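Local coordinates for glucoamylase (Thermoanaerobacterium thermosaccharolyticum, PDB 1LF6), which hydrolyses terminal alpha-1,4-linked glucose units one after another from the non-reducing ends of glucan chains, releasing beta-D-glucose, at residues Val40-Asn45 against Asp278-Tyr283; Val47-Phe52 against Lys129-Ile134; Lys103-Lys108 against Ser301-Lys306; Asp123-Val128 against Asn271-Tyr276. All blocks are in the same frame, centred on the assembly; numbering follows the deposited sequence.

Contact 1: residues Val40-Asn45 against Asp278-Tyr283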
loop_
_atom_site.group_PDB
_atom_site.type_symbol
_atom_site.label_atom_id
_atom_site.label_comp_id
_atom_site.label_asym_id
_atom_site.label_seq_id
_atom_site.Cartn_x
_atom_site.Cartn_y
_atom_site.Cartn_z
ATOM N N VAL A 40 -8.584 4.119 -2.008
ATOM C CA VAL A 40 -8.071 3.228 -3.034
ATOM C C VAL A 40 -9.216 2.297 -3.404
ATOM O O VAL A 40 -10.067 2.000 -2.568
ATOM C CB VAL A 40 -6.862 2.396 -2.536
ATOM C CG1 VAL A 40 -5.741 3.326 -2.095
ATOM C CG2 VAL A 40 -7.285 1.476 -1.390
ATOM N N GLY A 41 -9.256 1.846 -4.654
ATOM C CA GLY A 41 -10.336 0.961 -5.043
ATOM C C GLY A 41 -10.142 0.197 -6.334
ATOM O O GLY A 41 -9.223 0.453 -7.106
ATOM N N THR A 42 -11.039 -0.751 -6.555
ATOM C CA THR A 42 -11.028 -1.586 -7.741
ATOM C C THR A 42 -12.280 -2.446 -7.635
ATOM O O THR A 42 -12.819 -2.627 -6.540
ATOM C CB THR A 42 -9.775 -2.493 -7.778
ATOM O OG1 THR A 42 -9.690 -3.151 -9.047
ATOM C CG2 THR A 42 -9.833 -3.535 -6.671
ATOM N N ALA A 43 -12.760 -2.956 -8.761
ATOM C CA ALA A 43 -13.945 -3.799 -8.731
ATOM C C ALA A 43 -13.553 -5.084 -8.021
ATOM O O ALA A 43 -12.418 -5.550 -8.148
ATOM C CB ALA A 43 -14.423 -4.103 -10.151
ATOM N N ASN A 44 -14.488 -5.648 -7.267
ATOM C CA ASN A 44 -14.229 -6.882 -6.537
ATOM C C ASN A 44 -14.420 -8.117 -7.428
ATOM O O ASN A 44 -15.244 -8.991 -7.155
ATOM C CB ASN A 44 -15.128 -6.941 -5.290
ATOM C CG ASN A 44 -15.027 -8.262 -4.546
ATOM O OD1 ASN A 44 -13.964 -8.871 -4.463
ATOM N ND2 ASN A 44 -16.145 -8.703 -3.986
ATOM N N ASN A 45 -13.659 -8.156 -8.517
ATOM C CA ASN A 45 -13.677 -9.276 -9.454
ATOM C C ASN A 45 -12.385 -9.236 -10.261
ATOM O O ASN A 45 -11.667 -8.237 -10.231
ATOM C CB ASN A 45 -14.906 -9.225 -10.389
ATOM C CG ASN A 45 -14.920 -8.007 -11.307
ATOM O OD1 ASN A 45 -15.759 -7.122 -11.164
ATOM N ND2 ASN A 45 -14.005 -7.971 -12.266
ATOM N N ASP A 278 -22.637 -3.433 -4.629
ATOM C CA ASP A 278 -23.149 -4.761 -4.287
ATOM C C ASP A 278 -22.053 -5.821 -4.272
ATOM O O ASP A 278 -22.023 -6.679 -3.391
ATOM C CB ASP A 278 -24.245 -5.205 -5.269
ATOM C CG ASP A 278 -25.490 -4.345 -5.191
ATOM O OD1 ASP A 278 -25.851 -3.911 -4.075
ATOM O OD2 ASP A 278 -26.121 -4.115 -6.246
ATOM N N GLU A 279 -21.160 -5.766 -5.255
ATOM C CA GLU A 279 -20.077 -6.736 -5.339
ATOM C C GLU A 279 -19.192 -6.674 -4.100
ATOM O O GLU A 279 -18.804 -7.707 -3.546
ATOM C CB GLU A 279 -19.235 -6.489 -6.593
ATOM C CG GLU A 279 -18.975 -7.746 -7.404
ATOM C CD GLU A 279 -18.168 -7.491 -8.667
ATOM O OE1 GLU A 279 -17.997 -8.442 -9.463
ATOM O OE2 GLU A 279 -17.703 -6.349 -8.869
ATOM N N TRP A 280 -18.877 -5.456 -3.669
ATOM C CA TRP A 280 -18.047 -5.250 -2.491
ATOM C C TRP A 280 -18.789 -5.610 -1.207
ATOM O O TRP A 280 -18.197 -6.144 -0.271
ATOM C CB TRP A 280 -17.578 -3.793 -2.427
ATOM C CG TRP A 280 -16.285 -3.565 -3.138
ATOM C CD1 TRP A 280 -16.060 -2.727 -4.193
ATOM C CD2 TRP A 280 -15.036 -4.211 -2.865
ATOM N NE1 TRP A 280 -14.749 -2.813 -4.597
ATOM C CE2 TRP A 280 -14.097 -3.718 -3.796
ATOM C CE3 TRP A 280 -14.620 -5.162 -1.920
ATOM C CZ2 TRP A 280 -12.764 -4.142 -3.814
ATOM C CZ3 TRP A 280 -13.298 -5.585 -1.936
ATOM C CH2 TRP A 280 -12.384 -5.074 -2.878
ATOM N N THR A 281 -20.081 -5.303 -1.166
ATOM C CA THR A 281 -20.901 -5.594 0.001
ATOM C C THR A 281 -20.999 -7.103 0.176
ATOM O O THR A 281 -20.915 -7.620 1.290
ATOM C CB THR A 281 -22.313 -4.995 -0.158
ATOM O OG1 THR A 281 -22.203 -3.590 -0.403
ATOM C CG2 THR A 281 -23.132 -5.205 1.105
ATOM N N LYS A 282 -21.162 -7.803 -0.939
ATOM C CA LYS A 282 -21.254 -9.257 -0.937
ATOM C C LYS A 282 -20.020 -9.856 -0.263
ATOM O O LYS A 282 -20.113 -10.799 0.528
ATOM C CB LYS A 282 -21.345 -9.767 -2.375
ATOM C CG LYS A 282 -21.351 -11.275 -2.499
ATOM C CD LYS A 282 -21.303 -11.693 -3.955
ATOM C CE LYS A 282 -21.361 -13.202 -4.093
ATOM N NZ LYS A 282 -21.376 -13.606 -5.527
ATOM N N TYR A 283 -18.857 -9.307 -0.592
ATOM C CA TYR A 283 -17.616 -9.789 -0.007
ATOM C C TYR A 283 -17.553 -9.515 1.487
ATOM O O TYR A 283 -17.197 -10.397 2.260
ATOM C CB TYR A 283 -16.404 -9.151 -0.687
ATOM C CG TYR A 283 -15.116 -9.465 0.036
ATOM C CD1 TYR A 283 -14.427 -8.477 0.745
ATOM C CD2 TYR A 283 -14.604 -10.763 0.047
ATOM C CE1 TYR A 283 -13.254 -8.781 1.448
ATOM C CE2 TYR A 283 -13.439 -11.077 0.746
ATOM C CZ TYR A 283 -12.768 -10.082 1.442
ATOM O OH TYR A 283 -11.607 -10.389 2.113
HETATM O O HOH W 1 -16.857 -4.328 -6.971
#
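Helix 269-284 meets an edge strand, 39-42, of a seven-stranded antiparallel sheet here, in the N-terminal beta-sandwich domain, where Asn44 and Thr42 receive the Trp280 indole. Asn44 is the centre of an inverse gamma turn. Its CB sits over one face of the indole, 3.6 Å from the centroid of the six-membered ring of Trp280, a CH-pi contact. With CG anti to the backbone N (chi1 174°), the amide reaches on toward the helix and lies 18° from the ring plane. Asn44 ND2 donates to Glu279 O at 2.9 Å, from above the carbonyl plane. At the ring edge, Trp280 NE1 donates to Thr42 O at 2.7 Å, in the indole plane but bent at hydrogen. A leucine in place of Trp280 would probably leave Thr42 O without this donor and Asn44 CB without its ring face. Met303 and Lys306 of helix 296-306 also pack on Trp280. A water accepts from Asn44 N at 2.7 Å and donates to Glu279 OE2 at 2.9 Å.

Contact 2: residues Val47-Phe52 against Lys129-Ile134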
loop_
_atom_site.group_PDB
_atom_site.type_symbol
_atom_site.label_atom_id
_atom_site.label_comp_id
_atom_site.label_asym_id
_atom_site.label_seq_id
_atom_site.Cartn_x
_atom_site.Cartn_y
_atom_site.Cartn_z
ATOM N N VAL A 47 -12.197 -9.618 -13.636
ATOM C CA VAL A 47 -12.436 -9.130 -14.988
ATOM C C VAL A 47 -11.979 -7.681 -15.162
ATOM O O VAL A 47 -11.195 -7.376 -16.062
ATOM C CB VAL A 47 -13.937 -9.222 -15.355
ATOM C CG1 VAL A 47 -14.142 -8.814 -16.809
ATOM C CG2 VAL A 47 -14.448 -10.639 -15.114
ATOM N N SER A 48 -12.474 -6.794 -14.304
ATOM C CA SER A 48 -12.122 -5.377 -14.371
ATOM C C SER A 48 -10.730 -5.158 -13.789
ATOM O O SER A 48 -10.573 -5.015 -12.575
ATOM C CB SER A 48 -13.146 -4.545 -13.598
ATOM O OG SER A 48 -12.850 -3.158 -13.693
ATOM N N LYS A 49 -9.728 -5.129 -14.663
ATOM C CA LYS A 49 -8.347 -4.951 -14.242
ATOM C C LYS A 49 -7.904 -3.492 -14.184
ATOM O O LYS A 49 -6.972 -3.083 -14.873
ATOM C CB LYS A 49 -7.416 -5.749 -15.161
ATOM C CG LYS A 49 -7.747 -7.239 -15.246
ATOM C CD LYS A 49 -6.596 -8.012 -15.880
ATOM C CE LYS A 49 -7.015 -9.403 -16.328
ATOM N NZ LYS A 49 -7.834 -10.142 -15.341
ATOM N N VAL A 50 -8.586 -2.716 -13.349
ATOM C CA VAL A 50 -8.285 -1.301 -13.155
ATOM C C VAL A 50 -8.339 -0.961 -11.666
ATOM O O VAL A 50 -9.295 -1.311 -10.976
ATOM C CB VAL A 50 -9.311 -0.399 -13.885
ATOM C CG1 VAL A 50 -9.076 1.066 -13.519
ATOM C CG2 VAL A 50 -9.196 -0.592 -15.395
ATOM N N TRP A 51 -7.310 -0.273 -11.182
ATOM C CA TRP A 51 -7.236 0.146 -9.785
ATOM C C TRP A 51 -7.062 1.654 -9.768
ATOM O O TRP A 51 -6.412 2.205 -10.649
ATOM C CB TRP A 51 -6.012 -0.453 -9.089
ATOM C CG TRP A 51 -6.031 -1.928 -8.862
ATOM C CD1 TRP A 51 -6.282 -2.572 -7.686
ATOM C CD2 TRP A 51 -5.686 -2.941 -9.810
ATOM N NE1 TRP A 51 -6.101 -3.925 -7.839
ATOM C CE2 TRP A 51 -5.735 -4.179 -9.134
ATOM C CE3 TRP A 51 -5.336 -2.922 -11.169
ATOM C CZ2 TRP A 51 -5.443 -5.392 -9.770
ATOM C CZ3 TRP A 51 -5.048 -4.125 -11.800
ATOM C CH2 TRP A 51 -5.104 -5.344 -11.099
ATOM N N PHE A 52 -7.632 2.324 -8.771
ATOM C CA PHE A 52 -7.478 3.773 -8.660
ATOM C C PHE A 52 -7.139 4.172 -7.228
ATOM O O PHE A 52 -7.380 3.413 -6.286
ATOM C CB PHE A 52 -8.757 4.508 -9.090
ATOM C CG PHE A 52 -9.937 4.260 -8.188
ATOM C CD1 PHE A 52 -10.784 3.176 -8.407
ATOM C CD2 PHE A 52 -10.193 5.102 -7.107
ATOM C CE1 PHE A 52 -11.867 2.933 -7.563
ATOM C CE2 PHE A 52 -11.272 4.865 -6.260
ATOM C CZ PHE A 52 -12.110 3.778 -6.488
ATOM N N LYS A 129 -17.753 -4.585 -15.113
ATOM C CA LYS A 129 -17.685 -5.424 -16.309
ATOM C C LYS A 129 -16.532 -5.171 -17.264
ATOM O O LYS A 129 -16.151 -6.067 -18.019
ATOM C CB LYS A 129 -18.989 -5.320 -17.101
ATOM C CG LYS A 129 -20.134 -6.138 -16.544
ATOM C CD LYS A 129 -21.315 -6.097 -17.495
ATOM C CE LYS A 129 -22.336 -7.166 -17.154
ATOM N NZ LYS A 129 -23.410 -7.231 -18.185
ATOM N N ARG A 130 -15.976 -3.966 -17.249
ATOM C CA ARG A 130 -14.886 -3.650 -18.161
ATOM C C ARG A 130 -13.848 -2.708 -17.556
ATOM O O ARG A 130 -14.062 -2.136 -16.490
ATOM C CB ARG A 130 -15.466 -3.056 -19.443
ATOM C CG ARG A 130 -16.404 -1.882 -19.198
ATOM C CD ARG A 130 -17.166 -1.509 -20.464
ATOM N NE ARG A 130 -18.144 -2.525 -20.847
ATOM C CZ ARG A 130 -19.355 -2.649 -20.308
ATOM N NH1 ARG A 130 -20.174 -3.607 -20.725
ATOM N NH2 ARG A 130 -19.754 -1.811 -19.360
ATOM N N ASN A 131 -12.730 -2.542 -18.254
ATOM C CA ASN A 131 -11.632 -1.706 -17.778
ATOM C C ASN A 131 -11.820 -0.199 -17.935
ATOM O O ASN A 131 -11.201 0.432 -18.797
ATOM C CB ASN A 131 -10.330 -2.135 -18.464
ATOM C CG ASN A 131 -10.039 -3.613 -18.277
ATOM O OD1 ASN A 131 -10.130 -4.133 -17.171
ATOM N ND2 ASN A 131 -9.681 -4.294 -19.358
ATOM N N SER A 132 -12.665 0.383 -17.089
ATOM C CA SER A 132 -12.896 1.822 -17.143
ATOM C C SER A 132 -13.112 2.425 -15.761
ATOM O O SER A 132 -13.764 1.830 -14.898
ATOM C CB SER A 132 -14.104 2.140 -18.032
ATOM O OG SER A 132 -15.315 1.839 -17.367
ATOM N N LEU A 133 -12.548 3.610 -15.561
ATOM C CA LEU A 133 -12.678 4.334 -14.303
ATOM C C LEU A 133 -13.742 5.398 -14.525
ATOM O O LEU A 133 -13.729 6.095 -15.542
ATOM C CB LEU A 133 -11.356 5.005 -13.921
ATOM C CG LEU A 133 -11.402 5.858 -12.649
ATOM C CD1 LEU A 133 -11.698 4.971 -11.446
ATOM C CD2 LEU A 133 -10.068 6.579 -12.470
ATOM N N ILE A 134 -14.655 5.525 -13.569
ATOM C CA ILE A 134 -15.742 6.483 -13.687
ATOM C C ILE A 134 -15.708 7.559 -12.616
ATOM O O ILE A 134 -15.423 7.281 -11.455
ATOM C CB ILE A 134 -17.100 5.759 -13.595
ATOM C CG1 ILE A 134 -17.171 4.663 -14.657
ATOM C CG2 ILE A 134 -18.233 6.756 -13.759
ATOM C CD1 ILE A 134 -18.267 3.644 -14.425
#
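Asn131 makes the main polar contact with the turn at Lys49. Its CA and CB both lie 3.6 Å from Val50 CG2, the methyl that stands beside the backbone N of Val50. CG is beside its own backbone N (chi1 -55°), and this turns the amide toward the 47-52 backbone. At the tip, Asn131 OD1 accepts from Lys49 N at 2.7 Å. The N-H approaches nearly along the C=O axis, with a C=O...N angle of 167°, although the bond is bent at hydrogen (138°). Lys49 and Asn131 are each the centre of an inverse gamma turn, so the amide bonds one tight turn to another. Nearer the chain surface, Val47 CG1 touches Lys129 O at 3.6 Å. Ser48 OG lies 3.2 Å from Arg130 O; its hydrogen bond is to Asp127 O. Deeper in, the contact is apolar: Leu133 CD1 meets Phe52 CD1 at 3.6 Å, with the two side chains at about a right angle. Ile59, Val62 and Thr126 also pack on Leu133. Strand 51-55 belongs to one antiparallel sheet and strand 132-141 to the other, so Phe52 and Leu133 meet between sheets, as in the core of a beta sandwich.

Contact 3: residues Lys103-Lys108 against Ser301-Lys306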
loop_
_atom_site.group_PDB
_atom_site.type_symbol
_atom_site.label_atom_id
_atom_site.label_comp_id
_atom_site.label_asym_id
_atom_site.label_seq_id
_atom_site.Cartn_x
_atom_site.Cartn_y
_atom_site.Cartn_z
ATOM N N LYS A 103 -19.269 -0.818 3.370
ATOM C CA LYS A 103 -18.897 -2.106 2.796
ATOM C C LYS A 103 -18.645 -2.028 1.296
ATOM O O LYS A 103 -18.955 -2.960 0.555
ATOM C CB LYS A 103 -19.977 -3.153 3.108
ATOM C CG LYS A 103 -20.131 -3.432 4.609
ATOM C CD LYS A 103 -21.258 -4.412 4.918
ATOM C CE LYS A 103 -21.347 -4.705 6.416
ATOM N NZ LYS A 103 -22.480 -5.627 6.756
ATOM N N SER A 104 -18.085 -0.903 0.858
ATOM C CA SER A 104 -17.756 -0.692 -0.550
ATOM C C SER A 104 -16.628 0.328 -0.702
ATOM O O SER A 104 -16.578 1.333 0.013
ATOM C CB SER A 104 -18.994 -0.230 -1.343
ATOM O OG SER A 104 -19.552 0.963 -0.819
ATOM N N LEU A 105 -15.715 0.059 -1.630
ATOM C CA LEU A 105 -14.596 0.964 -1.867
ATOM C C LEU A 105 -14.938 1.984 -2.949
ATOM O O LEU A 105 -14.178 2.195 -3.896
ATOM C CB LEU A 105 -13.335 0.177 -2.244
ATOM C CG LEU A 105 -12.696 -0.644 -1.115
ATOM C CD1 LEU A 105 -11.413 -1.295 -1.607
ATOM C CD2 LEU A 105 -12.396 0.258 0.069
ATOM N N GLY A 106 -16.109 2.595 -2.796
ATOM C CA GLY A 106 -16.564 3.616 -3.720
ATOM C C GLY A 106 -16.446 4.904 -2.932
ATOM O O GLY A 106 -16.725 4.917 -1.736
ATOM N N TYR A 107 -16.049 5.990 -3.578
ATOM C CA TYR A 107 -15.868 7.238 -2.850
ATOM C C TYR A 107 -16.578 8.473 -3.377
ATOM O O TYR A 107 -16.819 8.629 -4.578
ATOM C CB TYR A 107 -14.376 7.568 -2.755
ATOM C CG TYR A 107 -13.535 6.497 -2.104
ATOM C CD1 TYR A 107 -13.163 6.590 -0.764
ATOM C CD2 TYR A 107 -13.091 5.400 -2.836
ATOM C CE1 TYR A 107 -12.362 5.618 -0.173
ATOM C CE2 TYR A 107 -12.292 4.421 -2.257
ATOM C CZ TYR A 107 -11.931 4.537 -0.926
ATOM O OH TYR A 107 -11.143 3.563 -0.353
ATOM N N LYS A 108 -16.879 9.360 -2.435
ATOM C CA LYS A 108 -17.509 10.634 -2.712
ATOM C C LYS A 108 -16.544 11.685 -2.182
ATOM O O LYS A 108 -16.087 11.604 -1.039
ATOM C CB LYS A 108 -18.846 10.759 -1.979
ATOM C CG LYS A 108 -19.511 12.120 -2.156
ATOM C CD LYS A 108 -20.801 12.216 -1.350
ATOM C CE LYS A 108 -21.447 13.574 -1.515
ATOM N NZ LYS A 108 -22.671 13.702 -0.675
ATOM N N SER A 301 -10.384 -1.997 6.150
ATOM C CA SER A 301 -9.089 -2.668 6.066
ATOM C C SER A 301 -9.159 -3.931 5.208
ATOM O O SER A 301 -8.301 -4.153 4.358
ATOM C CB SER A 301 -8.583 -3.037 7.468
ATOM O OG SER A 301 -8.412 -1.876 8.267
ATOM N N MET A 302 -10.185 -4.752 5.425
ATOM C CA MET A 302 -10.309 -5.988 4.664
ATOM C C MET A 302 -10.528 -5.778 3.165
ATOM O O MET A 302 -10.048 -6.567 2.352
ATOM C CB MET A 302 -11.419 -6.870 5.248
ATOM C CG MET A 302 -11.095 -7.445 6.631
ATOM S SD MET A 302 -9.455 -8.196 6.731
ATOM C CE MET A 302 -9.540 -9.426 5.416
ATOM N N MET A 303 -11.244 -4.722 2.790
ATOM C CA MET A 303 -11.478 -4.450 1.375
ATOM C C MET A 303 -10.174 -3.974 0.743
ATOM O O MET A 303 -9.819 -4.382 -0.371
ATOM C CB MET A 303 -12.557 -3.378 1.201
ATOM C CG MET A 303 -13.903 -3.765 1.798
ATOM S SD MET A 303 -15.246 -2.629 1.394
ATOM C CE MET A 303 -16.126 -3.591 0.303
ATOM N N ILE A 304 -9.465 -3.107 1.458
ATOM C CA ILE A 304 -8.195 -2.589 0.972
ATOM C C ILE A 304 -7.247 -3.753 0.700
ATOM O O ILE A 304 -6.591 -3.791 -0.341
ATOM C CB ILE A 304 -7.550 -1.613 1.993
ATOM C CG1 ILE A 304 -8.346 -0.310 2.033
ATOM C CG2 ILE A 304 -6.089 -1.341 1.623
ATOM C CD1 ILE A 304 -7.831 0.687 3.048
ATOM N N LEU A 305 -7.185 -4.712 1.621
ATOM C CA LEU A 305 -6.312 -5.870 1.437
ATOM C C LEU A 305 -6.796 -6.659 0.229
ATOM O O LEU A 305 -6.020 -7.021 -0.654
ATOM C CB LEU A 305 -6.326 -6.764 2.685
ATOM C CG LEU A 305 -5.780 -6.128 3.968
ATOM C CD1 LEU A 305 -5.805 -7.151 5.093
ATOM C CD2 LEU A 305 -4.352 -5.616 3.738
ATOM N N LYS A 306 -8.100 -6.911 0.194
ATOM C CA LYS A 306 -8.711 -7.650 -0.898
ATOM C C LYS A 306 -8.386 -6.983 -2.233
ATOM O O LYS A 306 -8.134 -7.653 -3.228
ATOM C CB LYS A 306 -10.226 -7.692 -0.695
ATOM C CG LYS A 306 -10.818 -9.073 -0.809
ATOM C CD LYS A 306 -10.692 -9.603 -2.206
ATOM C CE LYS A 306 -11.158 -11.048 -2.301
ATOM N NZ LYS A 306 -11.056 -11.482 -3.711
#
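Met303 and Leu105 form the close-packed part of this contact. Leu105 is the centre of an inverse gamma turn and points its side chain at helix 296-306. Leu105 CG lies 3.6 Å from Met303 CB, and the Leu105 methyls CD1 and CD2 are nearly as close to that carbon. The two side chains run alongside each other, pointing opposite ways. Leu105 CD1 also reaches the helix backbone, 3.7 Å from Met303 O. Met303 CG stands beside its backbone N (chi1 -60°), and the thioether lies along the backbone of Lys103 and Ser104. Met303 SD is 3.4 Å from Ser104 N. The modelled position of the methyl CE, crowded against the Lys103 carbonyl, is doubtful. No hydrogen bond joins the two segments, so the join rests on packing.

The Lys103 side chain is the looser part. It starts away from the helix and is partly exposed; its nearest approach is Lys103 CB to Met303 CE, 4.8 Å. Its NZ bonds to Asn285 OD1. At the other end Ile304 adds only a light touch, with its N 4.1 Å from Leu105 CD1.

Around this pair, Trp280 and Cys284 of helix 269-284 pack on Met303, while Asn653 at the start of helix 653-668 touches Ile304. The loop leading into strand 107-113 of the N-terminal domain thereby rests on a helix within the family 15 glycoside hydrolase region.

Contact 4: residues Asp123-Val128 against Asn271-Tyr276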
loop_
_atom_site.group_PDB
_atom_site.type_symbol
_atom_site.label_atom_id
_atom_site.label_comp_id
_atom_site.label_asym_id
_atom_site.label_seq_id
_atom_site.Cartn_x
_atom_site.Cartn_y
_atom_site.Cartn_z
ATOM N N ASP A 123 -18.003 11.403 -7.533
ATOM C CA ASP A 123 -18.421 10.037 -7.240
ATOM C C ASP A 123 -17.457 9.219 -8.074
ATOM O O ASP A 123 -17.482 9.301 -9.305
ATOM C CB ASP A 123 -19.859 9.800 -7.711
ATOM C CG ASP A 123 -20.887 10.315 -6.730
ATOM O OD1 ASP A 123 -20.571 11.278 -6.003
ATOM O OD2 ASP A 123 -22.018 9.764 -6.685
ATOM N N ILE A 124 -16.607 8.442 -7.411
ATOM C CA ILE A 124 -15.601 7.655 -8.113
ATOM C C ILE A 124 -15.631 6.160 -7.819
ATOM O O ILE A 124 -15.723 5.744 -6.666
ATOM C CB ILE A 124 -14.191 8.199 -7.788
ATOM C CG1 ILE A 124 -14.135 9.694 -8.132
ATOM C CG2 ILE A 124 -13.126 7.423 -8.565
ATOM C CD1 ILE A 124 -12.895 10.397 -7.621
ATOM N N PHE A 125 -15.532 5.366 -8.881
ATOM C CA PHE A 125 -15.530 3.909 -8.793
ATOM C C PHE A 125 -15.233 3.364 -10.183
ATOM O O PHE A 125 -15.004 4.131 -11.114
ATOM C CB PHE A 125 -16.886 3.398 -8.295
ATOM C CG PHE A 125 -18.035 3.742 -9.198
ATOM C CD1 PHE A 125 -18.452 2.855 -10.187
ATOM C CD2 PHE A 125 -18.693 4.963 -9.073
ATOM C CE1 PHE A 125 -19.507 3.180 -11.039
ATOM C CE2 PHE A 125 -19.745 5.296 -9.919
ATOM C CZ PHE A 125 -20.155 4.404 -10.904
ATOM N N THR A 126 -15.229 2.046 -10.334
ATOM C CA THR A 126 -14.944 1.461 -11.636
ATOM C C THR A 126 -16.101 0.634 -12.186
ATOM O O THR A 126 -17.055 0.326 -11.473
ATOM C CB THR A 126 -13.690 0.573 -11.581
ATOM O OG1 THR A 126 -13.873 -0.454 -10.600
ATOM C CG2 THR A 126 -12.466 1.407 -11.221
ATOM N N ASP A 127 -15.999 0.288 -13.464
ATOM C CA ASP A 127 -17.002 -0.509 -14.152
ATOM C C ASP A 127 -16.688 -1.972 -13.856
ATOM O O ASP A 127 -15.648 -2.485 -14.265
ATOM C CB ASP A 127 -16.926 -0.227 -15.660
ATOM C CG ASP A 127 -18.047 -0.897 -16.453
ATOM O OD1 ASP A 127 -18.368 -0.395 -17.549
ATOM O OD2 ASP A 127 -18.591 -1.921 -15.992
ATOM N N VAL A 128 -17.583 -2.638 -13.133
ATOM C CA VAL A 128 -17.374 -4.035 -12.768
ATOM C C VAL A 128 -17.213 -4.976 -13.963
ATOM O O VAL A 128 -16.591 -6.033 -13.847
ATOM C CB VAL A 128 -18.531 -4.560 -11.885
ATOM C CG1 VAL A 128 -18.604 -3.758 -10.588
ATOM C CG2 VAL A 128 -19.854 -4.467 -12.644
ATOM N N ASN A 271 -26.906 2.101 -12.159
ATOM C CA ASN A 271 -26.769 0.657 -12.271
ATOM C C ASN A 271 -25.312 0.247 -12.051
ATOM O O ASN A 271 -25.029 -0.676 -11.291
ATOM C CB ASN A 271 -27.239 0.182 -13.646
ATOM C CG ASN A 271 -28.343 -0.845 -13.554
ATOM O OD1 ASN A 271 -28.202 -1.867 -12.875
ATOM N ND2 ASN A 271 -29.453 -0.584 -14.241
ATOM N N LEU A 272 -24.397 0.937 -12.727
ATOM C CA LEU A 272 -22.971 0.652 -12.600
ATOM C C LEU A 272 -22.518 0.854 -11.166
ATOM O O LEU A 272 -21.796 0.032 -10.606
ATOM C CB LEU A 272 -22.150 1.575 -13.507
ATOM C CG LEU A 272 -22.127 1.305 -15.011
ATOM C CD1 LEU A 272 -21.314 2.393 -15.693
ATOM C CD2 LEU A 272 -21.526 -0.066 -15.289
ATOM N N LYS A 273 -22.947 1.964 -10.582
ATOM C CA LYS A 273 -22.586 2.297 -9.217
ATOM C C LYS A 273 -23.112 1.254 -8.232
ATOM O O LYS A 273 -22.367 0.760 -7.384
ATOM C CB LYS A 273 -23.128 3.680 -8.867
ATOM C CG LYS A 273 -22.709 4.184 -7.503
ATOM C CD LYS A 273 -23.206 5.596 -7.280
ATOM C CE LYS A 273 -23.046 6.008 -5.833
ATOM N NZ LYS A 273 -23.678 7.330 -5.582
ATOM N N ASN A 274 -24.391 0.913 -8.348
ATOM C CA ASN A 274 -24.973 -0.075 -7.458
ATOM C C ASN A 274 -24.306 -1.443 -7.617
ATOM O O ASN A 274 -24.104 -2.157 -6.633
ATOM C CB ASN A 274 -26.486 -0.195 -7.697
ATOM C CG ASN A 274 -27.243 1.072 -7.312
ATOM O OD1 ASN A 274 -26.910 1.734 -6.330
ATOM N ND2 ASN A 274 -28.275 1.403 -8.080
ATOM N N ASN A 275 -23.965 -1.808 -8.850
ATOM C CA ASN A 275 -23.314 -3.093 -9.104
ATOM C C ASN A 275 -21.933 -3.117 -8.451
ATOM O O ASN A 275 -21.489 -4.147 -7.942
ATOM C CB ASN A 275 -23.164 -3.337 -10.611
ATOM C CG ASN A 275 -24.495 -3.607 -11.301
ATOM O OD1 ASN A 275 -24.560 -3.707 -12.526
ATOM N ND2 ASN A 275 -25.558 -3.732 -10.515
ATOM N N TYR A 276 -21.254 -1.974 -8.482
ATOM C CA TYR A 276 -19.927 -1.867 -7.889
ATOM C C TYR A 276 -20.052 -2.084 -6.388
ATOM O O TYR A 276 -19.331 -2.898 -5.802
ATOM C CB TYR A 276 -19.331 -0.482 -8.173
ATOM C CG TYR A 276 -17.939 -0.265 -7.612
ATOM C CD1 TYR A 276 -16.804 -0.651 -8.326
ATOM C CD2 TYR A 276 -17.758 0.334 -6.366
ATOM C CE1 TYR A 276 -15.516 -0.439 -7.810
ATOM C CE2 TYR A 276 -16.481 0.548 -5.842
ATOM C CZ TYR A 276 -15.367 0.162 -6.568
ATOM O OH TYR A 276 -14.110 0.382 -6.048
HETATM O O HOH W 2 -19.533 -0.678 -12.125
#
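Tyr276 has CG anti to its own N (chi1 -179°), and Phe125 holds CG between N and the carbonyl carbon (chi1 62°). With these torsions the two side chains lie side by side in opposing senses. Phe125 CB settles over the Tyr276 ring, 3.7 Å from its centroid, while the ring planes are oblique. The Phe125 ring has Lys273 CA over one face, with CZ 3.6 Å from that carbon. Thr126 OG1 lies at the Tyr276 edge, 3.2 Å from CE1. Tyr276 OH bonds to Leu105 O. An alanine in place of Tyr276 is likely to open a gap beneath Phe125 CB and leave Leu105 O without that hydroxyl. One water joins Thr126 O, Val128 N and Leu272 O, tying the 126-128 backbone to the helix. Lys273 NZ meets Asp123 OD2 on its anti side, out of the carboxylate plane, in a 3.1 Å salt bridge. Aromatic packing thus does the buried work, the water satisfies three backbone groups, and the charges pair where both residues are partly exposed.

Overall arrangement
Contacts 1 and 4 both use helix 269-284, with centres 9 Å apart. The helix therefore packs on both sheets of the N-terminal domain, on strand 39-42 in contact 1 and on strand 118-126 in contact 4. Contact 2 joins the neighbouring strands of these same sheets, and Gly41 N lies 2.9 Å from Phe52 O. Contact 3 is about 7 Å from contact 1, centre to centre. It carries the packing on to helix 296-306, in the family 15 region. Tyr107 O lies 2.8 Å from Ile124 N, a probable hydrogen bond linking contacts 3 and 4. All four lie away from the probable catalytic residues Glu435 and Glu438, consistent with a structural role.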